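Local structure of geranylgeranyl pyrophosphate synthase (Corynebacterium glutamicum, 3LMD) at residues Y113-V117 with A139-D144; T168-L172 with R197-L203; Y192-R197 with G233-I238; D240-D244 with P256-L260; E282-L287 with H299-L304. The protein probably catalyses chain elongation of isoprenyl diphosphates, with magnesium as cofactor, as a member of the FPP/GGPP synthase family. One frame throughout, in Å; residues are numbered along the deposited sequence. Where two conformers were deposited one is given.

In the fold
The chain is almost entirely helical, in keeping with the all-alpha isoprenyl synthase fold. All five contacts lie in its polyprenyl synthetase region. Contact 1 comes first along the chain. Contacts 2 and 3 interleave: they share R197 and helix 188-214, and their centres are about 10 Å apart. Contact 3 leads to contact 4 through helix 219-246, about 14 Å further by centres. Contact 5 lies about 14 Å beyond contact 4 and about 36 Å from contact 1, centre to centre. The first aspartate-rich motif begins in contact 1 and the second lies in contact 4. Contacts 2 and 3 link them, K199 making a long, weak ion pair with D115 and Y192 reaching D241.

Contact 1. Residues Y113-V117 with A139-D144; sequences YHDDV and AILAGD
The ring of H114 fits as a knob into a hole formed by A139, I140, G143 and D144. Its NE2 donates to OD1 of D144 over 3.1 Å in the conformer described. The bond is bent, with an N-H...O angle of 139°. NE2 meets OD1 on the syn side but well tilted from the carboxylate plane. OD1 itself lies in the imidazole plane, and the two planes are nearly perpendicular. The O of I140 also lies at the ring edge. G143 has no side chain, and CE1 of H114 comes to 3.6 Å from its CA. H114 ND1 is buried here with no polar partner in the model.

The remaining side-chain packing is largely apolar. CG2 of V117 presses on CB of A139 at 3.3 Å, which is tight. A chi1 of 164° puts CG2 beside the backbone N, anti to the carbonyl carbon, where it meets A139. Y113 brings CD2 of its ring to 4.1 Å from CB of A142.

The next residue, D115, does not join this packing. Its OD1 is held by NE2 of Q176, and it is a calcium ligand in a crystal structure of this protein. It begins the first DDxxD motif of the family.

The segments belong to helices 95-118 and 132-157, antiparallel at 161° with axes 8.4 Å apart. The second subunit packs here too: its D144 and V117 meet H114 and I140 of this chain, placing the pair at the dimer interface.

Contact 2. Residues T168-L172 with R197-L203; sequences TFGEL and REKTGVL
L172 carries the apolar part of the contact, the end of its side chain lying against V202 and L203. Its CG lies 4.1 Å from CG2 of V202, the two side chains passing in opposite directions. Its CD1 reaches CD2 of L203. The CB of E171 also packs on both methyls of V202, and CG2 of T168 meets CD1 of L203. The contact joins helices 159-181 and 188-214, nearly antiparallel at 151°, and L172 and L203 also pack on helix 95-118.

Backbone oxygens add closer contacts. The CA of L172 makes a CA-H...O contact with O of E198 at 3.4 Å and 154°. CD2 of L172 comes to 3.2 Å from O of K199. The helix widens into a pi-type turn over residues 197-201, where the N of V202 bonds weakly to O of R197.

The charged group is E171, R197 and E198. E171 bends at chi2 (-61°), which brings OE1 to 3.6 Å from NH1 of R197, at the guanidinium edge. This is a long salt bridge. NH2 of R197 forms a second one with OE2 of E198 at 3.2 Å, weak as a hydrogen bond. The stronger partner of E198 is R178, and that of K199 is E179.

E171 OE1 and E198 OE2 lie 3.8 Å apart. R197, which pairs with both, and R178 probably offset their repulsion. Apolar packing toward L203 gives way to paired charges near R197.

Contact 3. Residues Y192-R197 with G233-I238; sequences YTNVIR and GMIFQI
Y192 reaches I238 with its hydroxyl where two successive helices of the all-alpha isoprenyl synthase fold, 188-214 and 219-246, cross at 117°. OH lies 3.6 Å from CG1 of I238, which sits at the ring edge near its plane. The oxygen has its hydrogen-bond partner in OD2 of D241, one turn further along. On one face of the ring, offset toward the rim, is CG1 of I196.

T193 contributes little. Its CG2 and carbonyl oxygen lie loosely beside CE of M234, while OG1 bonds to O of I189.

I196 points toward the other helix and packs on Q237 at about a right angle. In the conformer described, CG2 is 3.4 Å from CB of Q237. The Q237 chain bends at chi2 (61°), and its NE2 bonds to OD1 of D241. CG2 of I196 also meets SD of M234 at 3.9 Å.

R197 joins through its backbone rather than its guanidinium. In M234 the bend at chi2 carries SD to the R197 main chain, and the bend at chi3 turns CE toward I196. SD ends 3.6 Å from N of R197, a nitrogen that already gives its hydrogen to O of T193 at 3.0 Å.

Contact 4. Residues D240-D244 with P256-L260; sequences DDIID and PGTDL
With chi1 at -175°, D244 swings its carboxylate toward T258 and D259 at the start of helix 258-262. D259, at chi1 -72°, turns its own carboxylate back toward D244 and D241. Residues 240-244 read DDIID, the second aspartate-rich motif of the isoprenyl diphosphate synthases, and in this family such motifs bind diphosphate through metal ions. No metal is bound here in this chain.

Three hydrogen bonds cross the contact. The main one runs from N of D259 to OD2 of D244, 3.2 Å long with an N-H...O angle of 161°. OD2 is met on its syn side, close to the carboxylate plane. A weak bond joins OG1 of T258 to OD1 of the same carboxylate. The third, also weak, runs from N of G257 to O of D244 at 3.1 Å. G257 stands at the N-cap position with a positive phi.

The acidic groups are close. OD2 of D244 lies 3.0 Å from OD2 of D259, and these are two acceptors with no bond between them. The bond from N of D259 and the helix start probably ease the repulsion. D241 is tied to helix 188-214 through Y192.

Residues 248-255, between the two segments, are not modelled. Three waters bridge D259 and D241. Two lie between OD1 of D241 and OD2 of D259, one of them only weakly held by D259. Both have more acceptors nearby than hydrogens to give. The third donates to O of D241 and to OD2 of D259, at 3.0 and 2.8 Å.

Contact 5. Residues E282-L287 with H299-L304; sequences ELRDIL and HVLELL
The imidazole of H299 meets E282 at its edge and L303 over one face. OE2 of E282 lies in the ring plane and accepts from NE2 over 2.7 Å, in a nearly straight bond of 169°. Seen from the carboxylate, the donor comes from above, 46° out of plane. CD1 of L303 is 3.7 Å above the ring, offset toward its rim.

The two helices, 278-286 and 294-306, form an antiparallel helical hairpin, with axes 10.7 Å apart. E282 reaches across because its chain is extended beyond CG, with CG anti to the backbone N (chi1 -172°).

Behind this polar pair the interface is aliphatic. CD2 of L283 touches CB of L303 and CG1 of V300, both at 3.8 Å. CG2 of I286 meets CG2 of V300, the two side chains passing in opposite directions. L260 of helix 258-262 packs on V300 and L304.

E302 takes no part in the packing. It and S305 bind calcium in a crystal structure of this protein, and they lie on helix 294-306, the second helix of this hairpin. At the end of the seam near S305, CD1 of L283 meets CD2 of L304 at 3.9 Å.

Contact 1. Residues Y113-V117 with A139-D144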
# COMPACT_ATOMS: atom_id res chain seq x y z
N TYR A 113 -0.64 7.83 -7.19
CA TYR A 113 -0.07 8.62 -6.10
C TYR A 113 1.33 8.14 -5.77
O TYR A 113 2.23 8.96 -5.54
CB TYR A 113 -1.00 8.62 -4.90
CG TYR A 113 -2.36 9.17 -5.26
CD1 TYR A 113 -2.55 9.78 -6.51
CD2 TYR A 113 -3.44 9.09 -4.40
CE1 TYR A 113 -3.79 10.30 -6.89
CE2 TYR A 113 -4.69 9.62 -4.77
CZ TYR A 113 -4.85 10.23 -6.01
OH TYR A 113 -6.07 10.75 -6.41
N HIS A 114 1.56 6.83 -5.77
CA HIS A 114 2.92 6.33 -5.49
C HIS A 114 3.86 6.55 -6.68
O HIS A 114 5.04 6.81 -6.51
CB HIS A 114 2.91 4.85 -5.11
CG HIS A 114 2.40 4.58 -3.73
ND1 HIS A 114 1.84 5.57 -2.94
CD2 HIS A 114 2.36 3.44 -3.00
CE1 HIS A 114 1.48 5.04 -1.78
NE2 HIS A 114 1.79 3.75 -1.79
N ASP A 115 3.33 6.42 -7.88
CA ASP A 115 4.10 6.74 -9.09
C ASP A 115 4.57 8.17 -9.12
O ASP A 115 5.72 8.43 -9.44
CB ASP A 115 3.27 6.52 -10.35
CG ASP A 115 3.54 5.21 -10.98
OD1 ASP A 115 4.53 4.57 -10.58
OD2 ASP A 115 2.76 4.82 -11.88
N ASP A 116 3.66 9.10 -8.86
CA ASP A 116 3.97 10.53 -8.93
C ASP A 116 5.10 10.91 -7.96
O ASP A 116 5.94 11.76 -8.28
CB ASP A 116 2.73 11.39 -8.68
CG ASP A 116 1.68 11.26 -9.80
OD1 ASP A 116 1.89 10.51 -10.79
OD2 ASP A 116 0.62 11.92 -9.69
N VAL A 117 5.14 10.29 -6.79
CA VAL A 117 6.20 10.57 -5.82
C VAL A 117 7.58 10.15 -6.34
O VAL A 117 8.60 10.78 -6.04
CB VAL A 117 5.92 9.91 -4.46
CG1 VAL A 117 7.19 9.87 -3.61
CG2 VAL A 117 4.83 10.66 -3.73
N ALA A 139 1.55 12.12 -0.24
CA ALA A 139 1.16 11.28 -1.38
C ALA A 139 1.32 9.79 -1.10
O ALA A 139 0.52 8.97 -1.56
CB ALA A 139 1.95 11.67 -2.60
N ILE A 140 2.37 9.43 -0.38
CA ILE A 140 2.59 8.02 -0.03
C ILE A 140 1.43 7.57 0.84
O ILE A 140 0.87 6.48 0.65
CB ILE A 140 3.86 7.87 0.77
CG1 ILE A 140 5.07 8.09 -0.15
CG2 ILE A 140 3.97 6.43 1.36
CD1 ILE A 140 6.42 8.21 0.68
N LEU A 141 1.07 8.41 1.81
CA LEU A 141 0.02 8.06 2.75
C LEU A 141 -1.37 8.10 2.09
O LEU A 141 -2.25 7.30 2.43
CB LEU A 141 0.05 8.94 4.00
CG LEU A 141 1.32 8.73 4.85
CD1 LEU A 141 1.29 9.66 6.08
CD2 LEU A 141 1.47 7.29 5.28
N ALA A 142 -1.58 9.03 1.16
CA ALA A 142 -2.85 9.02 0.42
C ALA A 142 -3.00 7.69 -0.37
O ALA A 142 -4.08 7.09 -0.41
CB ALA A 142 -2.92 10.22 -0.53
N GLY A 143 -1.92 7.25 -1.01
CA GLY A 143 -1.96 5.99 -1.74
C GLY A 143 -2.28 4.86 -0.77
O GLY A 143 -3.11 3.99 -1.06
N ASP A 144 -1.67 4.87 0.41
CA ASP A 144 -1.91 3.78 1.38
C ASP A 144 -3.35 3.75 1.92
O ASP A 144 -3.94 2.65 2.12
CB ASP A 144 -0.94 3.87 2.56
CG ASP A 144 0.50 3.54 2.15
OD1 ASP A 144 0.72 3.08 1.01
OD2 ASP A 144 1.42 3.74 2.97

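Contact 2. Residues T168-L172 with R197-L203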
# COMPACT_ATOMS: atom_id res chain seq x y z
N THR A 168 -2.94 -9.02 -9.15
CA THR A 168 -2.94 -7.80 -9.94
C THR A 168 -2.07 -6.68 -9.36
O THR A 168 -1.23 -6.07 -10.04
CB THR A 168 -4.39 -7.28 -10.11
OG1 THR A 168 -5.16 -8.31 -10.76
CG2 THR A 168 -4.40 -6.02 -10.91
N PHE A 169 -2.28 -6.40 -8.09
CA PHE A 169 -1.52 -5.36 -7.42
C PHE A 169 -0.02 -5.72 -7.34
O PHE A 169 0.83 -4.88 -7.60
CB PHE A 169 -2.13 -5.08 -6.03
CG PHE A 169 -1.46 -3.95 -5.31
CD1 PHE A 169 -1.38 -2.70 -5.90
CD2 PHE A 169 -0.89 -4.14 -4.07
CE1 PHE A 169 -0.76 -1.64 -5.25
CE2 PHE A 169 -0.26 -3.07 -3.40
CZ PHE A 169 -0.19 -1.84 -4.01
N GLY A 170 0.30 -6.97 -7.04
CA GLY A 170 1.71 -7.43 -7.07
C GLY A 170 2.36 -7.20 -8.44
O GLY A 170 3.50 -6.74 -8.54
N GLU A 171 1.64 -7.51 -9.50
CA GLU A 171 2.12 -7.19 -10.87
C GLU A 171 2.33 -5.71 -11.13
O GLU A 171 3.34 -5.34 -11.75
CB GLU A 171 1.19 -7.75 -11.95
CG GLU A 171 1.27 -9.26 -12.04
CD GLU A 171 2.67 -9.71 -12.39
OE1 GLU A 171 3.08 -9.48 -13.55
OE2 GLU A 171 3.38 -10.27 -11.51
N LEU A 172 1.37 -4.88 -10.71
CA LEU A 172 1.48 -3.44 -10.91
C LEU A 172 2.71 -2.93 -10.21
O LEU A 172 3.43 -2.10 -10.75
CB LEU A 172 0.28 -2.66 -10.33
CG LEU A 172 -1.08 -2.58 -11.02
CD1 LEU A 172 -2.12 -2.00 -10.07
CD2 LEU A 172 -1.03 -1.72 -12.24
N ARG A 197 2.94 -4.29 -19.89
CA ARG A 197 2.04 -5.39 -19.48
C ARG A 197 1.74 -5.30 -17.97
O ARG A 197 0.59 -5.46 -17.53
CB ARG A 197 2.67 -6.75 -19.79
CG ARG A 197 1.78 -7.95 -19.44
CD ARG A 197 2.50 -9.30 -19.76
NE ARG A 197 3.86 -9.32 -19.23
CZ ARG A 197 4.18 -9.60 -17.96
NH1 ARG A 197 3.22 -9.91 -17.08
NH2 ARG A 197 5.46 -9.56 -17.57
N GLU A 198 2.79 -5.06 -17.17
CA GLU A 198 2.64 -5.01 -15.70
C GLU A 198 2.06 -3.72 -15.15
O GLU A 198 1.15 -3.73 -14.32
CB GLU A 198 3.98 -5.31 -15.00
CG GLU A 198 4.46 -6.73 -15.29
CD GLU A 198 5.93 -6.92 -14.97
OE1 GLU A 198 6.64 -5.91 -14.82
OE2 GLU A 198 6.38 -8.08 -14.90
N LYS A 199 2.59 -2.59 -15.61
CA LYS A 199 2.14 -1.29 -15.12
C LYS A 199 0.76 -0.91 -15.60
O LYS A 199 0.04 -0.19 -14.88
CB LYS A 199 3.08 -0.16 -15.58
CG LYS A 199 4.35 -0.00 -14.79
CD LYS A 199 4.98 1.41 -15.05
CE LYS A 199 4.21 2.55 -14.39
NZ LYS A 199 4.94 3.88 -14.62
N THR A 200 0.40 -1.33 -16.81
CA THR A 200 -0.85 -0.86 -17.44
C THR A 200 -1.84 -1.98 -17.81
O THR A 200 -3.05 -1.89 -17.52
CB THR A 200 -0.58 -0.07 -18.74
OG1 THR A 200 0.24 1.08 -18.45
CG2 THR A 200 -1.89 0.40 -19.38
N GLY A 201 -1.35 -3.02 -18.49
CA GLY A 201 -2.27 -4.06 -18.99
C GLY A 201 -3.00 -4.79 -17.88
O GLY A 201 -4.21 -5.08 -18.00
N VAL A 202 -2.29 -5.11 -16.78
CA VAL A 202 -2.88 -6.07 -15.83
C VAL A 202 -4.11 -5.48 -15.14
O VAL A 202 -5.02 -6.21 -14.75
CB VAL A 202 -1.92 -6.61 -14.70
CG1 VAL A 202 -0.87 -7.56 -15.26
CG2 VAL A 202 -1.32 -5.45 -13.87
N LEU A 203 -4.13 -4.17 -14.97
CA LEU A 203 -5.26 -3.58 -14.25
C LEU A 203 -6.50 -3.43 -15.15
O LEU A 203 -7.64 -3.54 -14.68
CB LEU A 203 -4.89 -2.24 -13.64
CG LEU A 203 -5.89 -1.58 -12.68
CD1 LEU A 203 -6.30 -2.48 -11.48
CD2 LEU A 203 -5.18 -0.28 -12.16

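Contact 3. Residues Y192-R197 with G233-I238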
# COMPACT_ATOMS: atom_id res chain seq x y z
N TYR A 192 10.61 -3.17 -22.30
CA TYR A 192 9.55 -2.23 -22.56
C TYR A 192 8.23 -2.95 -22.51
O TYR A 192 7.29 -2.49 -21.90
CB TYR A 192 9.74 -1.57 -23.94
CG TYR A 192 8.53 -0.82 -24.47
CD1 TYR A 192 8.38 0.54 -24.25
CD2 TYR A 192 7.58 -1.47 -25.27
CE1 TYR A 192 7.29 1.24 -24.76
CE2 TYR A 192 6.49 -0.80 -25.78
CZ TYR A 192 6.35 0.56 -25.53
OH TYR A 192 5.27 1.25 -26.04
N THR A 193 8.15 -4.10 -23.17
CA THR A 193 6.89 -4.85 -23.24
C THR A 193 6.44 -5.31 -21.85
O THR A 193 5.24 -5.21 -21.51
CB THR A 193 7.02 -6.08 -24.16
OG1 THR A 193 7.27 -5.63 -25.49
CG2 THR A 193 5.71 -6.92 -24.16
N ASN A 194 7.38 -5.80 -21.06
CA ASN A 194 7.08 -6.26 -19.69
C ASN A 194 6.61 -5.13 -18.80
O ASN A 194 5.67 -5.28 -18.03
CB ASN A 194 8.31 -6.90 -19.04
CG ASN A 194 8.65 -8.25 -19.64
OD1 ASN A 194 7.79 -8.94 -20.14
ND2 ASN A 194 9.91 -8.62 -19.59
N VAL A 195 7.28 -3.98 -18.89
CA VAL A 195 6.84 -2.82 -18.14
C VAL A 195 5.39 -2.44 -18.44
O VAL A 195 4.60 -2.24 -17.50
CB VAL A 195 7.76 -1.61 -18.33
CG1 VAL A 195 7.11 -0.37 -17.68
CG2 VAL A 195 9.14 -1.90 -17.68
N ILE A 196 5.01 -2.34 -19.72
CA ILE A 196 3.63 -1.96 -20.07
C ILE A 196 2.62 -3.03 -19.65
O ILE A 196 1.58 -2.70 -19.09
CB ILE A 196 3.47 -1.66 -21.57
CG1 ILE A 196 4.48 -0.61 -22.01
CG2 ILE A 196 2.02 -1.21 -21.87
CD1 ILE A 196 4.44 0.63 -21.20
N ARG A 197 2.94 -4.29 -19.89
CA ARG A 197 2.04 -5.39 -19.48
C ARG A 197 1.74 -5.30 -17.97
O ARG A 197 0.59 -5.46 -17.53
CB ARG A 197 2.67 -6.75 -19.79
CG ARG A 197 1.78 -7.95 -19.44
CD ARG A 197 2.50 -9.30 -19.76
NE ARG A 197 3.86 -9.32 -19.23
CZ ARG A 197 4.18 -9.60 -17.96
NH1 ARG A 197 3.22 -9.91 -17.08
NH2 ARG A 197 5.46 -9.56 -17.57
N GLY A 233 -4.81 -2.85 -23.17
CA GLY A 233 -3.79 -2.06 -22.39
C GLY A 233 -2.52 -1.89 -23.20
O GLY A 233 -1.92 -0.79 -23.21
N MET A 234 -2.06 -2.96 -23.85
CA MET A 234 -0.87 -2.87 -24.72
C MET A 234 -1.10 -1.90 -25.88
O MET A 234 -0.26 -1.06 -26.18
CB MET A 234 -0.45 -4.27 -25.25
CG MET A 234 -0.09 -5.32 -24.16
SD MET A 234 1.38 -4.85 -23.13
CE MET A 234 2.47 -4.15 -24.47
N ILE A 235 -2.24 -2.05 -26.56
CA ILE A 235 -2.58 -1.18 -27.68
C ILE A 235 -2.60 0.28 -27.24
O ILE A 235 -1.99 1.13 -27.90
CB ILE A 235 -3.93 -1.58 -28.29
CG1 ILE A 235 -3.81 -2.96 -28.96
CG2 ILE A 235 -4.45 -0.51 -29.27
CD1 ILE A 235 -5.21 -3.55 -29.35
N PHE A 236 -3.26 0.59 -26.12
CA PHE A 236 -3.32 2.00 -25.67
C PHE A 236 -1.94 2.62 -25.53
O PHE A 236 -1.71 3.74 -25.97
CB PHE A 236 -4.04 2.12 -24.31
CG PHE A 236 -5.54 1.92 -24.37
CD1 PHE A 236 -6.21 1.97 -25.57
CD2 PHE A 236 -6.28 1.71 -23.22
CE1 PHE A 236 -7.60 1.78 -25.63
CE2 PHE A 236 -7.66 1.53 -23.28
CZ PHE A 236 -8.31 1.57 -24.49
N GLN A 237 -1.04 1.91 -24.85
CA GLN A 237 0.26 2.48 -24.54
C GLN A 237 1.16 2.58 -25.79
O GLN A 237 1.87 3.56 -25.96
CB GLN A 237 0.97 1.64 -23.47
CG GLN A 237 2.26 2.31 -22.98
CD GLN A 237 1.96 3.67 -22.34
OE1 GLN A 237 1.33 3.72 -21.30
NE2 GLN A 237 2.38 4.76 -22.99
N ILE A 238 1.18 1.55 -26.64
CA ILE A 238 2.01 1.63 -27.82
C ILE A 238 1.49 2.73 -28.76
O ILE A 238 2.28 3.50 -29.33
CB ILE A 238 2.09 0.28 -28.58
CG1 ILE A 238 2.71 -0.79 -27.65
CG2 ILE A 238 3.00 0.46 -29.85
CD1 ILE A 238 2.59 -2.19 -28.16

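Contact 4. Residues D240-D244 with P256-L260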
# COMPACT_ATOMS: atom_id res chain seq x y z
N ASP A 240 -0.14 5.44 -27.92
CA ASP A 240 0.27 6.71 -27.29
C ASP A 240 1.75 7.01 -27.59
O ASP A 240 2.15 8.17 -27.85
CB ASP A 240 0.11 6.63 -25.76
CG ASP A 240 -1.32 6.87 -25.29
OD1 ASP A 240 -2.18 7.24 -26.11
OD2 ASP A 240 -1.57 6.71 -24.07
N ASP A 241 2.58 5.98 -27.49
CA ASP A 241 4.02 6.15 -27.70
C ASP A 241 4.35 6.52 -29.14
O ASP A 241 5.22 7.36 -29.38
CB ASP A 241 4.81 4.89 -27.26
CG ASP A 241 4.79 4.69 -25.75
OD1 ASP A 241 4.45 5.63 -25.02
OD2 ASP A 241 5.09 3.58 -25.27
N ILE A 242 3.64 5.91 -30.10
CA ILE A 242 3.78 6.28 -31.49
C ILE A 242 3.38 7.75 -31.71
O ILE A 242 4.09 8.53 -32.37
CB ILE A 242 2.93 5.36 -32.39
CG1 ILE A 242 3.51 3.93 -32.40
CG2 ILE A 242 2.83 5.95 -33.83
CD1 ILE A 242 2.49 2.89 -33.04
N ILE A 243 2.22 8.12 -31.18
CA ILE A 243 1.71 9.49 -31.32
C ILE A 243 2.73 10.50 -30.76
O ILE A 243 3.00 11.53 -31.38
CB ILE A 243 0.32 9.65 -30.63
CG1 ILE A 243 -0.76 8.94 -31.47
CG2 ILE A 243 -0.03 11.15 -30.49
CD1 ILE A 243 -2.11 8.79 -30.75
N ASP A 244 3.34 10.17 -29.62
CA ASP A 244 4.29 11.08 -28.98
C ASP A 244 5.46 11.42 -29.89
O ASP A 244 6.01 12.54 -29.84
CB ASP A 244 4.83 10.46 -27.69
CG ASP A 244 5.74 11.43 -26.91
OD1 ASP A 244 5.23 12.47 -26.44
OD2 ASP A 244 6.95 11.15 -26.76
N PRO A 256 5.92 16.89 -30.59
CA PRO A 256 6.84 17.29 -29.54
C PRO A 256 8.01 16.33 -29.27
O PRO A 256 9.15 16.78 -29.19
CB PRO A 256 5.92 17.41 -28.32
CG PRO A 256 4.62 17.94 -28.92
CD PRO A 256 4.59 17.49 -30.39
N GLY A 257 7.75 15.03 -29.11
CA GLY A 257 8.80 14.09 -28.71
C GLY A 257 9.29 14.26 -27.26
O GLY A 257 10.50 14.28 -26.99
N THR A 258 8.35 14.36 -26.33
CA THR A 258 8.71 14.65 -24.94
C THR A 258 9.36 13.46 -24.18
O THR A 258 10.17 13.67 -23.29
CB THR A 258 7.51 15.26 -24.16
OG1 THR A 258 6.59 14.22 -23.79
CG2 THR A 258 6.77 16.28 -25.04
N ASP A 259 9.02 12.22 -24.56
CA ASP A 259 9.70 11.03 -23.99
C ASP A 259 11.21 11.07 -24.27
O ASP A 259 12.04 10.76 -23.40
CB ASP A 259 9.11 9.73 -24.57
CG ASP A 259 7.71 9.41 -24.05
OD1 ASP A 259 7.44 9.68 -22.87
OD2 ASP A 259 6.88 8.86 -24.83
N LEU A 260 11.57 11.41 -25.50
CA LEU A 260 12.98 11.46 -25.89
C LEU A 260 13.82 12.32 -24.96
O LEU A 260 14.88 11.89 -24.50
CB LEU A 260 13.12 11.97 -27.32
CG LEU A 260 12.69 10.96 -28.37
CD1 LEU A 260 12.57 11.63 -29.74
CD2 LEU A 260 13.68 9.81 -28.39
O HOH W 1 7.31 7.69 -27.32
O HOH W 2 3.91 8.50 -24.75
O HOH W 3 4.99 6.96 -22.81

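Contact 5. Residues E282-L287 with H299-L304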
# COMPACT_ATOMS: atom_id res chain seq x y z
N GLU A 282 23.28 6.01 -36.80
CA GLU A 282 23.34 7.38 -36.34
C GLU A 282 22.52 7.57 -35.06
O GLU A 282 22.92 8.32 -34.16
CB GLU A 282 22.84 8.38 -37.41
CG GLU A 282 23.11 9.82 -36.96
CD GLU A 282 22.83 10.88 -38.02
OE1 GLU A 282 22.50 10.55 -39.18
OE2 GLU A 282 22.95 12.08 -37.67
N LEU A 283 21.37 6.90 -34.98
CA LEU A 283 20.56 6.89 -33.76
C LEU A 283 21.29 6.24 -32.59
O LEU A 283 21.23 6.76 -31.46
CB LEU A 283 19.19 6.19 -34.00
CG LEU A 283 18.15 6.99 -34.79
CD1 LEU A 283 16.98 6.08 -35.21
CD2 LEU A 283 17.62 8.18 -33.99
N ARG A 284 21.97 5.12 -32.83
CA ARG A 284 22.76 4.48 -31.78
C ARG A 284 23.86 5.43 -31.26
O ARG A 284 24.11 5.51 -30.06
CB ARG A 284 23.37 3.14 -32.23
CG ARG A 284 22.36 1.97 -32.37
CD ARG A 284 23.02 0.61 -32.67
NE ARG A 284 23.63 0.53 -34.02
CZ ARG A 284 22.97 0.27 -35.15
NH1 ARG A 284 23.63 0.23 -36.30
NH2 ARG A 284 21.66 0.07 -35.14
N ASP A 285 24.50 6.13 -32.18
CA ASP A 285 25.49 7.14 -31.82
C ASP A 285 24.90 8.26 -30.95
O ASP A 285 25.50 8.67 -29.97
CB ASP A 285 26.09 7.76 -33.08
CG ASP A 285 27.30 8.61 -32.78
OD1 ASP A 285 28.19 8.14 -32.05
OD2 ASP A 285 27.35 9.76 -33.28
N ILE A 286 23.73 8.76 -31.33
CA ILE A 286 23.15 9.89 -30.63
C ILE A 286 22.46 9.54 -29.30
O ILE A 286 22.61 10.27 -28.32
CB ILE A 286 22.17 10.66 -31.51
CG1 ILE A 286 22.91 11.20 -32.75
CG2 ILE A 286 21.50 11.79 -30.71
CD1 ILE A 286 22.00 11.85 -33.82
N LEU A 287 21.72 8.43 -29.27
CA LEU A 287 20.78 8.14 -28.17
C LEU A 287 21.41 7.35 -27.04
O LEU A 287 21.10 6.17 -26.85
CB LEU A 287 19.56 7.38 -28.68
CG LEU A 287 18.63 8.19 -29.58
CD1 LEU A 287 17.46 7.33 -30.02
CD2 LEU A 287 18.14 9.42 -28.86
N HIS A 299 16.46 16.55 -34.56
CA HIS A 299 17.24 15.77 -35.50
C HIS A 299 16.89 14.28 -35.31
O HIS A 299 16.68 13.56 -36.26
CB HIS A 299 18.74 16.03 -35.31
CG HIS A 299 19.62 15.25 -36.24
ND1 HIS A 299 19.44 15.24 -37.60
CD2 HIS A 299 20.69 14.45 -36.00
CE1 HIS A 299 20.35 14.47 -38.17
NE2 HIS A 299 21.12 13.97 -37.21
N VAL A 300 16.82 13.85 -34.05
CA VAL A 300 16.39 12.49 -33.74
C VAL A 300 14.98 12.17 -34.26
O VAL A 300 14.77 11.14 -34.90
CB VAL A 300 16.46 12.21 -32.24
CG1 VAL A 300 15.87 10.81 -31.93
CG2 VAL A 300 17.89 12.29 -31.77
N LEU A 301 14.03 13.07 -34.02
CA LEU A 301 12.68 12.89 -34.57
C LEU A 301 12.70 12.78 -36.10
O LEU A 301 11.91 12.07 -36.69
CB LEU A 301 11.76 14.06 -34.16
CG LEU A 301 11.37 14.13 -32.67
CD1 LEU A 301 10.72 15.49 -32.34
CD2 LEU A 301 10.46 12.97 -32.27
N GLU A 302 13.60 13.51 -36.75
CA GLU A 302 13.71 13.38 -38.21
C GLU A 302 14.29 12.02 -38.60
O GLU A 302 13.74 11.34 -39.48
CB GLU A 302 14.57 14.51 -38.81
CG GLU A 302 14.67 14.48 -40.32
CD GLU A 302 13.30 14.44 -41.00
OE1 GLU A 302 12.40 15.20 -40.58
OE2 GLU A 302 13.13 13.65 -41.97
N LEU A 303 15.37 11.60 -37.94
CA LEU A 303 15.92 10.26 -38.16
C LEU A 303 14.87 9.15 -37.93
O LEU A 303 14.74 8.23 -38.73
CB LEU A 303 17.12 10.03 -37.22
CG LEU A 303 18.37 10.88 -37.56
CD1 LEU A 303 19.41 10.72 -36.47
CD2 LEU A 303 18.94 10.43 -38.89
N LEU A 304 14.12 9.24 -36.84
CA LEU A 304 13.05 8.26 -36.57
C LEU A 304 12.04 8.21 -37.71
O LEU A 304 11.64 7.13 -38.13
CB LEU A 304 12.36 8.62 -35.22
CG LEU A 304 13.25 8.32 -34.01
CD1 LEU A 304 12.67 8.94 -32.72
CD2 LEU A 304 13.42 6.82 -33.85